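Local coordinates for protein dipeptide Epimerase (Enterococcus faecalis V583, PDB 3JVA) that belongs to the enolase superfamily, pairing an alpha+beta N-terminal domain with a TIM-type barrel that holds a magnesium ion, at residues 296-299 and 300-304; 98-101 and 102-105; 106-109 and 110-114; 36-39 and 40-44. All blocks are in the same frame, centred on the assembly; numbering follows the deposited sequence.

Contact 1: 296-299 and 300-304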
ATOM      1  N   GLU B 296     -11.506 -18.662  37.689  1.00 21.55           N
ATOM      2  CA  GLU B 296     -11.944 -17.483  38.424  1.00 21.30           C
ATOM      3  C   GLU B 296     -13.300 -17.820  39.027  1.00 20.17           C
ATOM      4  O   GLU B 296     -13.920 -18.826  38.662  1.00 20.03           O
ATOM      5  CB  GLU B 296     -12.004 -16.218  37.558  1.00 22.62           C
ATOM      6  CG  GLU B 296     -12.962 -16.200  36.401  1.00 22.28           C
ATOM      7  CD  GLU B 296     -12.867 -14.875  35.662  1.00 24.57           C
ATOM      8  OE1 GLU B 296     -13.237 -13.837  36.254  1.00 23.80           O
ATOM      9  OE2 GLU B 296     -12.400 -14.868  34.506  1.00 24.53           O
ATOM     10  N   THR B 297     -13.764 -16.989  39.946  1.00 19.38           N
ATOM     11  CA  THR B 297     -15.008 -17.287  40.623  1.00 17.06           C
ATOM     12  C   THR B 297     -15.944 -16.096  40.783  1.00 19.19           C
ATOM     13  O   THR B 297     -15.995 -15.215  39.930  1.00 19.57           O
ATOM     14  CB  THR B 297     -14.695 -17.923  42.000  1.00 18.61           C
ATOM     15  OG1 THR B 297     -13.907 -17.015  42.786  1.00 21.37           O
ATOM     16  CG2 THR B 297     -13.883 -19.206  41.809  1.00 18.40           C
ATOM     17  N   THR B 298     -16.680 -16.081  41.887  1.00 18.69           N
ATOM     18  CA  THR B 298     -17.662 -15.039  42.147  1.00 19.72           C
ATOM     19  C   THR B 298     -17.231 -13.592  41.921  1.00 21.08           C
ATOM     20  O   THR B 298     -17.920 -12.838  41.233  1.00 21.73           O
ATOM     21  CB  THR B 298     -18.211 -15.175  43.577  1.00 21.02           C
ATOM     22  OG1 THR B 298     -18.661 -16.522  43.777  1.00 21.35           O
ATOM     23  CG2 THR B 298     -19.369 -14.216  43.794  1.00 21.84           C
ATOM     24  N   ILE B 299     -16.103 -13.193  42.495  1.00 20.18           N
ATOM     25  CA  ILE B 299     -15.654 -11.812  42.334  1.00 20.39           C
ATOM     26  C   ILE B 299     -15.364 -11.451  40.873  1.00 19.38           C
ATOM     27  O   ILE B 299     -15.852 -10.439  40.365  1.00 17.84           O
ATOM     28  CB  ILE B 299     -14.408 -11.544  43.182  1.00 20.60           C
ATOM     29  CG1 ILE B 299     -14.738 -11.775  44.661  1.00 22.86           C
ATOM     30  CG2 ILE B 299     -13.929 -10.112  42.956  1.00 20.14           C
ATOM     31  CD1 ILE B 299     -13.526 -11.771  45.578  1.00 22.75           C
ATOM     32  N   GLY B 300     -14.571 -12.275  40.202  1.00 19.98           N
ATOM     33  CA  GLY B 300     -14.255 -12.003  38.811  1.00 20.70           C
ATOM     34  C   GLY B 300     -15.497 -11.950  37.939  1.00 20.26           C
ATOM     35  O   GLY B 300     -15.637 -11.072  37.083  1.00 18.56           O
ATOM     36  N   ILE B 301     -16.412 -12.890  38.157  1.00 20.47           N
ATOM     37  CA  ILE B 301     -17.634 -12.941  37.374  1.00 19.70           C
ATOM     38  C   ILE B 301     -18.505 -11.718  37.618  1.00 18.90           C
ATOM     39  O   ILE B 301     -19.060 -11.144  36.682  1.00 18.23           O
ATOM     40  CB  ILE B 301     -18.458 -14.210  37.699  1.00 19.59           C
ATOM     41  CG1 ILE B 301     -17.750 -15.450  37.141  1.00 19.45           C
ATOM     42  CG2 ILE B 301     -19.865 -14.073  37.141  1.00 20.83           C
ATOM     43  CD1 ILE B 301     -17.639 -15.467  35.608  1.00 21.39           C
ATOM     44  N   THR B 302     -18.624 -11.320  38.878  1.00 18.81           N
ATOM     45  CA  THR B 302     -19.455 -10.176  39.223  1.00 18.65           C
ATOM     46  C   THR B 302     -18.924  -8.888  38.607  1.00 19.34           C
ATOM     47  O   THR B 302     -19.691  -8.090  38.059  1.00 18.35           O
ATOM     48  CB  THR B 302     -19.573 -10.046  40.755  1.00 20.30           C
ATOM     49  OG1 THR B 302     -20.118 -11.266  41.277  1.00 19.46           O
ATOM     50  CG2 THR B 302     -20.498  -8.889  41.133  1.00 18.20           C
ATOM     51  N   ALA B 303     -17.611  -8.693  38.673  1.00 19.71           N
ATOM     52  CA  ALA B 303     -17.010  -7.499  38.099  1.00 20.56           C
ATOM     53  C   ALA B 303     -17.321  -7.461  36.603  1.00 19.62           C
ATOM     54  O   ALA B 303     -17.762  -6.443  36.074  1.00 19.57           O
ATOM     55  CB  ALA B 303     -15.496  -7.506  38.330  1.00 20.19           C
ATOM     56  N   ALA B 304     -17.106  -8.585  35.929  1.00 19.60           N
ATOM     57  CA  ALA B 304     -17.366  -8.660  34.495  1.00 19.30           C
ATOM     58  C   ALA B 304     -18.835  -8.402  34.158  1.00 19.55           C
ATOM     59  O   ALA B 304     -19.138  -7.751  33.159  1.00 19.90           O
ATOM     60  CB  ALA B 304     -16.926 -10.024  33.955  1.00 19.33           C
TER
HETATM   61  O   HOH W   1     -13.619 -11.474  35.121  1.00 18.58           O

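Contact 2: 98-101 and 102-105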
ATOM      1  N   ALA B  98      -2.862 -10.385  38.245  1.00 18.05           N
ATOM      2  CA  ALA B  98      -2.568  -9.562  39.424  1.00 18.75           C
ATOM      3  C   ALA B  98      -3.127  -8.147  39.286  1.00 18.59           C
ATOM      4  O   ALA B  98      -3.689  -7.602  40.232  1.00 18.54           O
ATOM      5  CB  ALA B  98      -1.055  -9.511  39.673  1.00 20.15           C
ATOM      6  N   LYS B  99      -2.972  -7.547  38.110  1.00 17.82           N
ATOM      7  CA  LYS B  99      -3.488  -6.197  37.893  1.00 16.91           C
ATOM      8  C   LYS B  99      -5.014  -6.161  37.976  1.00 17.67           C
ATOM      9  O   LYS B  99      -5.593  -5.213  38.503  1.00 15.66           O
ATOM     10  CB  LYS B  99      -3.008  -5.659  36.546  1.00 16.86           C
ATOM     11  CG  LYS B  99      -1.487  -5.508  36.505  1.00 15.80           C
ATOM     12  CD  LYS B  99      -0.968  -4.936  35.193  1.00 18.60           C
ATOM     13  CE  LYS B  99       0.561  -4.870  35.225  1.00 16.09           C
ATOM     14  NZ  LYS B  99       1.157  -4.370  33.945  1.00 17.72           N
ATOM     15  N   ALA B 100      -5.667  -7.193  37.461  1.00 18.06           N
ATOM     16  CA  ALA B 100      -7.124  -7.248  37.516  1.00 18.74           C
ATOM     17  C   ALA B 100      -7.599  -7.333  38.969  1.00 19.08           C
ATOM     18  O   ALA B 100      -8.597  -6.714  39.342  1.00 19.08           O
ATOM     19  CB  ALA B 100      -7.638  -8.459  36.733  1.00 20.13           C
ATOM     20  N   ALA B 101      -6.888  -8.104  39.783  1.00 17.70           N
ATOM     21  CA  ALA B 101      -7.269  -8.268  41.182  1.00 17.33           C
ATOM     22  C   ALA B 101      -7.289  -6.913  41.896  1.00 18.93           C
ATOM     23  O   ALA B 101      -8.248  -6.579  42.593  1.00 20.29           O
ATOM     24  CB  ALA B 101      -6.311  -9.234  41.878  1.00 16.65           C
ATOM     25  N   ILE B 102      -6.239  -6.125  41.704  1.00 18.04           N
ATOM     26  CA  ILE B 102      -6.162  -4.805  42.324  1.00 18.65           C
ATOM     27  C   ILE B 102      -7.206  -3.863  41.731  1.00 18.29           C
ATOM     28  O   ILE B 102      -7.903  -3.151  42.456  1.00 18.33           O
ATOM     29  CB  ILE B 102      -4.779  -4.153  42.105  1.00 17.79           C
ATOM     30  CG1 ILE B 102      -3.696  -4.929  42.865  1.00 17.02           C
ATOM     31  CG2 ILE B 102      -4.818  -2.690  42.535  1.00 19.30           C
ATOM     32  CD1 ILE B 102      -3.860  -4.916  44.385  1.00 18.26           C
ATOM     33  N   ASP B 103      -7.309  -3.853  40.407  1.00 17.49           N
ATOM     34  CA  ASP B 103      -8.257  -2.964  39.743  1.00 18.38           C
ATOM     35  C   ASP B 103      -9.707  -3.227  40.165  1.00 18.41           C
ATOM     36  O   ASP B 103     -10.431  -2.302  40.522  1.00 19.33           O
ATOM     37  CB  ASP B 103      -8.127  -3.098  38.227  1.00 22.41           C
ATOM     38  CG  ASP B 103      -9.303  -3.810  37.616  1.00 29.06           C
ATOM     39  OD1 ASP B 103      -9.234  -5.050  37.472  1.00 36.12           O
ATOM     40  OD2 ASP B 103     -10.306  -3.137  37.308  1.00 18.90           O
ATOM     41  N   ILE B 104     -10.134  -4.484  40.116  1.00 19.48           N
ATOM     42  CA  ILE B 104     -11.505  -4.822  40.498  1.00 17.11           C
ATOM     43  C   ILE B 104     -11.814  -4.344  41.926  1.00 19.53           C
ATOM     44  O   ILE B 104     -12.859  -3.736  42.171  1.00 19.72           O
ATOM     45  CB  ILE B 104     -11.748  -6.340  40.378  1.00 18.15           C
ATOM     46  CG1 ILE B 104     -11.722  -6.743  38.894  1.00 17.25           C
ATOM     47  CG2 ILE B 104     -13.095  -6.714  41.010  1.00 17.26           C
ATOM     48  CD1 ILE B 104     -11.658  -8.246  38.652  1.00 20.75           C
ATOM     49  N   ALA B 105     -10.908  -4.612  42.860  1.00 18.35           N
ATOM     50  CA  ALA B 105     -11.105  -4.181  44.241  1.00 19.67           C
ATOM     51  C   ALA B 105     -11.227  -2.657  44.323  1.00 19.41           C
ATOM     52  O   ALA B 105     -11.994  -2.137  45.131  1.00 19.85           O
ATOM     53  CB  ALA B 105      -9.958  -4.679  45.120  1.00 18.37           C
TER

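Contact 3: 106-109 and 110-114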
ATOM      1  N   CYS B 106     -10.478  -1.938  43.489  1.00 20.67           N
ATOM      2  CA  CYS B 106     -10.557  -0.475  43.491  1.00 19.66           C
ATOM      3  C   CYS B 106     -11.910  -0.006  42.974  1.00 21.35           C
ATOM      4  O   CYS B 106     -12.497   0.927  43.518  1.00 20.18           O
ATOM      5  CB  CYS B 106      -9.436   0.133  42.641  1.00 21.19           C
ATOM      6  SG  CYS B 106      -7.804   0.030  43.417  1.00 21.69           S
ATOM      7  N   TYR B 107     -12.411  -0.638  41.914  1.00 19.16           N
ATOM      8  CA  TYR B 107     -13.713  -0.247  41.408  1.00 19.74           C
ATOM      9  C   TYR B 107     -14.792  -0.598  42.434  1.00 19.55           C
ATOM     10  O   TYR B 107     -15.775   0.125  42.565  1.00 17.76           O
ATOM     11  CB  TYR B 107     -14.014  -0.916  40.063  1.00 20.41           C
ATOM     12  CG  TYR B 107     -13.395  -0.196  38.887  1.00 18.50           C
ATOM     13  CD1 TYR B 107     -12.161  -0.589  38.373  1.00 19.68           C
ATOM     14  CD2 TYR B 107     -14.035   0.898  38.302  1.00 20.48           C
ATOM     15  CE1 TYR B 107     -11.576   0.089  37.306  1.00 18.79           C
ATOM     16  CE2 TYR B 107     -13.461   1.585  37.233  1.00 20.60           C
ATOM     17  CZ  TYR B 107     -12.231   1.175  36.742  1.00 19.31           C
ATOM     18  OH  TYR B 107     -11.663   1.843  35.681  1.00 18.94           O
ATOM     19  N   ASP B 108     -14.605  -1.693  43.170  1.00 19.56           N
ATOM     20  CA  ASP B 108     -15.585  -2.079  44.189  1.00 19.34           C
ATOM     21  C   ASP B 108     -15.612  -0.956  45.227  1.00 20.98           C
ATOM     22  O   ASP B 108     -16.684  -0.517  45.658  1.00 20.47           O
ATOM     23  CB  ASP B 108     -15.188  -3.411  44.838  1.00 20.09           C
ATOM     24  CG  ASP B 108     -16.253  -3.944  45.792  1.00 20.84           C
ATOM     25  OD1 ASP B 108     -17.420  -3.507  45.699  1.00 22.81           O
ATOM     26  OD2 ASP B 108     -15.925  -4.813  46.625  1.00 21.67           O
ATOM     27  N   LEU B 109     -14.424  -0.479  45.603  1.00 20.05           N
ATOM     28  CA  LEU B 109     -14.302   0.609  46.574  1.00 21.01           C
ATOM     29  C   LEU B 109     -14.933   1.894  46.044  1.00 21.48           C
ATOM     30  O   LEU B 109     -15.544   2.646  46.801  1.00 23.21           O
ATOM     31  CB  LEU B 109     -12.827   0.855  46.935  1.00 21.16           C
ATOM     32  CG  LEU B 109     -12.214  -0.110  47.962  1.00 20.38           C
ATOM     33  CD1 LEU B 109     -10.706   0.110  48.060  1.00 22.04           C
ATOM     34  CD2 LEU B 109     -12.880   0.113  49.330  1.00 21.15           C
ATOM     35  N   MET B 110     -14.781   2.160  44.749  1.00 22.42           N
ATOM     36  CA  MET B 110     -15.384   3.353  44.164  1.00 21.22           C
ATOM     37  C   MET B 110     -16.904   3.291  44.339  1.00 23.10           C
ATOM     38  O   MET B 110     -17.542   4.278  44.720  1.00 22.29           O
ATOM     39  CB  MET B 110     -15.051   3.454  42.670  1.00 22.58           C
ATOM     40  CG  MET B 110     -13.604   3.811  42.373  1.00 23.59           C
ATOM     41  SD  MET B 110     -13.364   4.111  40.608  1.00 26.40           S
ATOM     42  CE  MET B 110     -11.823   3.189  40.310  1.00 26.75           C
ATOM     43  N   GLY B 111     -17.484   2.131  44.053  1.00 22.77           N
ATOM     44  CA  GLY B 111     -18.925   1.981  44.195  1.00 22.69           C
ATOM     45  C   GLY B 111     -19.364   2.134  45.641  1.00 24.40           C
ATOM     46  O   GLY B 111     -20.372   2.781  45.935  1.00 24.61           O
ATOM     47  N   GLN B 112     -18.601   1.547  46.554  1.00 24.90           N
ATOM     48  CA  GLN B 112     -18.936   1.628  47.966  1.00 26.14           C
ATOM     49  C   GLN B 112     -18.884   3.064  48.482  1.00 26.21           C
ATOM     50  O   GLN B 112     -19.767   3.486  49.223  1.00 27.21           O
ATOM     51  CB  GLN B 112     -18.015   0.716  48.776  1.00 27.97           C
ATOM     52  CG  GLN B 112     -18.303  -0.757  48.509  1.00 32.03           C
ATOM     53  CD  GLN B 112     -17.490  -1.687  49.372  1.00 35.13           C
ATOM     54  OE1 GLN B 112     -17.433  -1.529  50.592  1.00 38.35           O
ATOM     55  NE2 GLN B 112     -16.864  -2.678  48.748  1.00 34.98           N
ATOM     56  N   LYS B 113     -17.868   3.821  48.075  1.00 23.65           N
ATOM     57  CA  LYS B 113     -17.745   5.213  48.509  1.00 24.13           C
ATOM     58  C   LYS B 113     -18.839   6.092  47.899  1.00 23.84           C
ATOM     59  O   LYS B 113     -19.387   6.972  48.571  1.00 24.01           O
ATOM     60  CB  LYS B 113     -16.371   5.773  48.134  1.00 25.31           C
ATOM     61  CG  LYS B 113     -16.132   7.206  48.596  1.00 25.64           C
ATOM     62  CD  LYS B 113     -16.187   7.321  50.119  1.00 26.15           C
ATOM     63  CE  LYS B 113     -15.787   8.718  50.586  1.00 28.85           C
ATOM     64  NZ  LYS B 113     -15.897   8.873  52.067  1.00 27.63           N
ATOM     65  N   ALA B 114     -19.150   5.862  46.625  1.00 22.20           N
ATOM     66  CA  ALA B 114     -20.188   6.632  45.943  1.00 22.72           C
ATOM     67  C   ALA B 114     -21.580   6.118  46.320  1.00 23.50           C
ATOM     68  O   ALA B 114     -22.593   6.764  46.026  1.00 23.79           O
ATOM     69  CB  ALA B 114     -19.995   6.546  44.418  1.00 22.57           C
TER

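Contact 4: 36-39 and 40-44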
ATOM      1  N   ILE B  36      -8.946  -4.823  49.613  1.00 22.50           N
ATOM      2  CA  ILE B  36      -8.277  -3.550  49.814  1.00 22.26           C
ATOM      3  C   ILE B  36      -9.056  -2.800  50.880  1.00 23.23           C
ATOM      4  O   ILE B  36     -10.255  -2.563  50.731  1.00 23.02           O
ATOM      5  CB  ILE B  36      -8.235  -2.715  48.518  1.00 20.86           C
ATOM      6  CG1 ILE B  36      -7.429  -3.466  47.453  1.00 21.28           C
ATOM      7  CG2 ILE B  36      -7.606  -1.357  48.794  1.00 21.11           C
ATOM      8  CD1 ILE B  36      -7.175  -2.666  46.185  1.00 21.64           C
ATOM      9  N   GLU B  37      -8.370  -2.453  51.963  1.00 24.74           N
ATOM     10  CA  GLU B  37      -8.991  -1.738  53.068  1.00 26.66           C
ATOM     11  C   GLU B  37      -8.577  -0.276  53.036  1.00 25.79           C
ATOM     12  O   GLU B  37      -7.398   0.031  52.882  1.00 25.96           O
ATOM     13  CB  GLU B  37      -8.572  -2.370  54.400  1.00 29.40           C
ATOM     14  CG  GLU B  37      -8.857  -1.498  55.619  1.00 30.47           C
ATOM     15  CD  GLU B  37      -8.403  -2.138  56.922  1.00 34.35           C
ATOM     16  OE1 GLU B  37      -7.331  -2.776  56.937  1.00 36.38           O
ATOM     17  OE2 GLU B  37      -9.113  -1.989  57.938  1.00 36.97           O
ATOM     18  N   THR B  38      -9.547   0.620  53.168  1.00 25.45           N
ATOM     19  CA  THR B  38      -9.263   2.048  53.171  1.00 25.74           C
ATOM     20  C   THR B  38      -9.133   2.509  54.615  1.00 25.94           C
ATOM     21  O   THR B  38      -9.557   1.809  55.534  1.00 25.81           O
ATOM     22  CB  THR B  38     -10.385   2.852  52.495  1.00 25.87           C
ATOM     23  OG1 THR B  38     -11.618   2.642  53.196  1.00 28.10           O
ATOM     24  CG2 THR B  38     -10.546   2.413  51.043  1.00 25.55           C
ATOM     25  N   GLU B  39      -8.538   3.679  54.811  1.00 27.07           N
ATOM     26  CA  GLU B  39      -8.354   4.222  56.153  1.00 29.34           C
ATOM     27  C   GLU B  39      -9.688   4.383  56.873  1.00 29.77           C
ATOM     28  O   GLU B  39      -9.774   4.179  58.085  1.00 30.51           O
ATOM     29  CB  GLU B  39      -7.650   5.581  56.089  1.00 30.14           C
ATOM     30  CG  GLU B  39      -6.180   5.535  55.679  1.00 33.64           C
ATOM     31  CD  GLU B  39      -5.299   4.834  56.701  1.00 39.58           C
ATOM     32  OE1 GLU B  39      -5.634   4.868  57.907  1.00 41.94           O
ATOM     33  OE2 GLU B  39      -4.260   4.264  56.301  1.00 41.25           O
ATOM     34  N   GLU B  40     -10.725   4.742  56.122  1.00 29.60           N
ATOM     35  CA  GLU B  40     -12.053   4.947  56.696  1.00 31.51           C
ATOM     36  C   GLU B  40     -12.796   3.661  57.047  1.00 30.85           C
ATOM     37  O   GLU B  40     -13.836   3.699  57.705  1.00 32.43           O
ATOM     38  CB  GLU B  40     -12.906   5.809  55.755  1.00 32.14           C
ATOM     39  CG  GLU B  40     -13.024   5.280  54.332  1.00 34.98           C
ATOM     40  CD  GLU B  40     -13.638   6.299  53.383  1.00 37.13           C
ATOM     41  OE1 GLU B  40     -14.860   6.551  53.469  1.00 35.10           O
ATOM     42  OE2 GLU B  40     -12.888   6.856  52.554  1.00 38.98           O
ATOM     43  N   GLY B  41     -12.274   2.522  56.608  1.00 30.18           N
ATOM     44  CA  GLY B  41     -12.923   1.265  56.932  1.00 29.02           C
ATOM     45  C   GLY B  41     -13.628   0.542  55.799  1.00 27.79           C
ATOM     46  O   GLY B  41     -14.063  -0.594  55.981  1.00 27.57           O
ATOM     47  N   LEU B  42     -13.773   1.182  54.643  1.00 26.53           N
ATOM     48  CA  LEU B  42     -14.421   0.518  53.511  1.00 25.91           C
ATOM     49  C   LEU B  42     -13.458  -0.514  52.939  1.00 26.38           C
ATOM     50  O   LEU B  42     -12.245  -0.305  52.933  1.00 24.52           O
ATOM     51  CB  LEU B  42     -14.790   1.525  52.421  1.00 27.41           C
ATOM     52  CG  LEU B  42     -15.840   2.588  52.760  1.00 27.89           C
ATOM     53  CD1 LEU B  42     -16.041   3.503  51.561  1.00 27.57           C
ATOM     54  CD2 LEU B  42     -17.148   1.915  53.150  1.00 28.85           C
ATOM     55  N   VAL B  43     -13.995  -1.623  52.445  1.00 26.74           N
ATOM     56  CA  VAL B  43     -13.159  -2.676  51.884  1.00 27.47           C
ATOM     57  C   VAL B  43     -13.648  -3.070  50.496  1.00 27.23           C
ATOM     58  O   VAL B  43     -14.851  -3.197  50.273  1.00 30.19           O
ATOM     59  CB  VAL B  43     -13.170  -3.930  52.788  1.00 28.53           C
ATOM     60  CG1 VAL B  43     -12.346  -5.043  52.151  1.00 29.35           C
ATOM     61  CG2 VAL B  43     -12.607  -3.584  54.162  1.00 27.57           C
ATOM     62  N   GLY B  44     -12.711  -3.258  49.571  1.00 25.04           N
ATOM     63  CA  GLY B  44     -13.069  -3.643  48.217  1.00 23.55           C
ATOM     64  C   GLY B  44     -12.534  -5.028  47.913  1.00 23.24           C
ATOM     65  O   GLY B  44     -11.455  -5.390  48.381  1.00 22.11           O
TER

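Contact 1: 296-299 and 300-304
At the start of helix 298-310, Glu296 of the preceding loop meets Gly300 and Thr298 meets Thr302. This helix joins strands 287-290 and 314-317 in a beta-alpha-beta unit of the barrel. The Glu296 side chain reaches forward to the first turn. Its CG lies between the backbone N and the carbonyl carbon (chi1 63°), and the chain beyond is extended. OE1 thereby lies 3.3 Å from Gly300 CA, a close approach that the lack of a side chain on Gly300 permits. A water donates to Glu296 OE1 at 2.6 Å and to Gly300 O at 2.8 Å, tying carboxylate to helix. OE2 is held by Met293 N. Thr297 sits at the N-cap position, but its OG1 makes no capping bond and pairs with Glu47 OE2. OE1 of Glu47, from strand 43-48, accepts the Gly300 N-H. The buried helix start is thus joined to the N-terminal domain. Ile301 N bonds Thr297 O at 3.0 Å. Thr298 and Thr302 point the same way, side by side. Thr298 O accepts twice from Thr302, from N at 2.9 Å and from OG1 at 2.7 Å. These donors approach from opposite faces of the carbonyl plane, with OG1 36° out of it.

Contact 2: 98-101 and 102-105
Ala100 O accepts the N-H of Ile104 at 2.8 Å, the shortest hydrogen bond in this part of alpha helix 96-114, in the N-terminal domain. The bond is nearly straight, 170° at the hydrogen. Ile104 also shields that oxygen with carbon. Its CG1 lies beside the backbone N (chi1 -68°), which turns the branch back along the helix and sets CG1 3.2 Å from Ala100 O. The terminal CD1 of Ile104 goes on past the same oxygen and comes 4.5 Å from Ala100 CB. This is a loose apolar contact one helical turn apart, and Met266 of the barrel packs against both residues.

Asp103 folds back over the turn before it. Its chi1 of 108° is not a staggered value, and the carboxylate leans toward Ala100. OD2 accepts a hydrogen bond from Ile271 N of the barrel, so this buried acid links the two domains. Asp103 N donates to Lys99 O at 2.9 Å. Beyond CG the Lys99 chain is extended, and it leads away from this turn to a salt bridge with Asp89. Ala98 and Ala101 bring the helix close to helix 59-73. Ile102 faces helix 81-91. Its CG1 rests 3.8 Å from Ala98 O, which also accepts Ile102 N at 3.3 Å.

Contact 3: 106-109 and 110-114
Met110 lays its methyl group over one face of the Tyr107 ring, in the last turns of alpha helix 96-114 of the N-terminal domain. The two side chains lie side by side and point the same way. Met110 CE stands 3.8 Å from the centroid of the Tyr107 ring, only 13° off the normal. This is a CH-pi contact over the middle of the ring. The sulfur is set more obliquely. Met110 SD lies 4.6 Å from that centroid, a Met-aromatic contact in which the methyl leads. The Met110 chain is extended as far as SD and then bends (chi3 -135°), which carries CE over the ring. Ile81 of helix 81-91 packs against both residues, and Ile271 and His272 of the barrel touch Tyr107.

On another side of the helix, Asp108 and Gln112 meet one turn apart. The carboxylate and amide planes are 58° apart, so the groups meet at a slant. Gln112 NE2 donates to Asp108 OD1 in a weak bond of 3.2 Å. Stronger partners lie beyond the helix. Gln112 NE2 also donates to Val43 O, on strand 43-48. Leu350 N donates to Asp108 OD1, and Tyr45 N donates to Asp108 OD2. The acid thus ties the helix to strand 43-48 and to the C-terminal part of the chain. The helix backbone here is regular. Asp108 O accepts Gln112 N at 3.0 Å, and Gln112 CG packs 3.3 Å from that same Asp108 oxygen.

Contact 4: 36-39 and 40-44
The peptide carbonyl of Leu42 is the flat group on which Thr38 closes this beta hairpin. Thr38 N reaches Leu42 O at 2.9 Å, almost straight out from the carbonyl. Thr38 OG1 donates to the same oxygen at 3.0 Å. It comes strongly from the side, with a C=O...donor angle of 112°, and is only slightly tilted from the carbonyl plane. A chi1 of 60° puts the Thr38 hydroxyl on the side of Leu42, with CG2 anti to the carbonyl carbon. The carbonyl of Thr38 is met over a face instead. Gly41 N lies above it, 63° out of plane, and donates to Thr38 O at 3.0 Å.

Thr38 to Gly41 form a type I turn. Gly41, the last residue of the turn, has a positive phi, which makes this a type I turn with a G1 beta bulge. The hairpin joins strands 29-38 and 43-48 in the N-terminal domain. Ile36 and Gly44 form an antiparallel hydrogen-bonded pair. Gly44 N bonds Ile36 O at 2.8 Å, and Ile36 N bonds Gly44 O at 2.9 Å. Glu37 and Val43 are the non-hydrogen-bonded pair and share one face. The other face carries Ile36, which packs on helix 96-114. Glu40 stretches its CG to 3.2 Å from Thr38 OG1, and its OE1 forms a salt bridge with Lys113. Doubly held by Thr38, the Leu42 carbonyl probably fixes the bulge, while the charged, exposed turn is anchored to the helix by Glu40.

Contacts 1 and 2 are buried, contact 3 is largely so, and contact 4 runs out to the exposed turn. Contacts 2 and 3 are successive parts of helix 96-114. Contact 4 is the hairpin beside that helix, and contact 1 belongs to the barrel. Contact 2 meets contact 1 by packing of Ile104 on Ile299 and Ala303, an apolar seam between domains. Ala105 of contact 2 rests on Ile36 of contact 4. Polar ties join contacts 3 and 4, besides Leu109 on Gly44. Peptide bonds run through all four. Contacts 1 and 4 add a threonine hydroxyl on a carbonyl, contacts 2 and 3 an aspartate bonded beyond the helix, and contact 3 alone a ring contact.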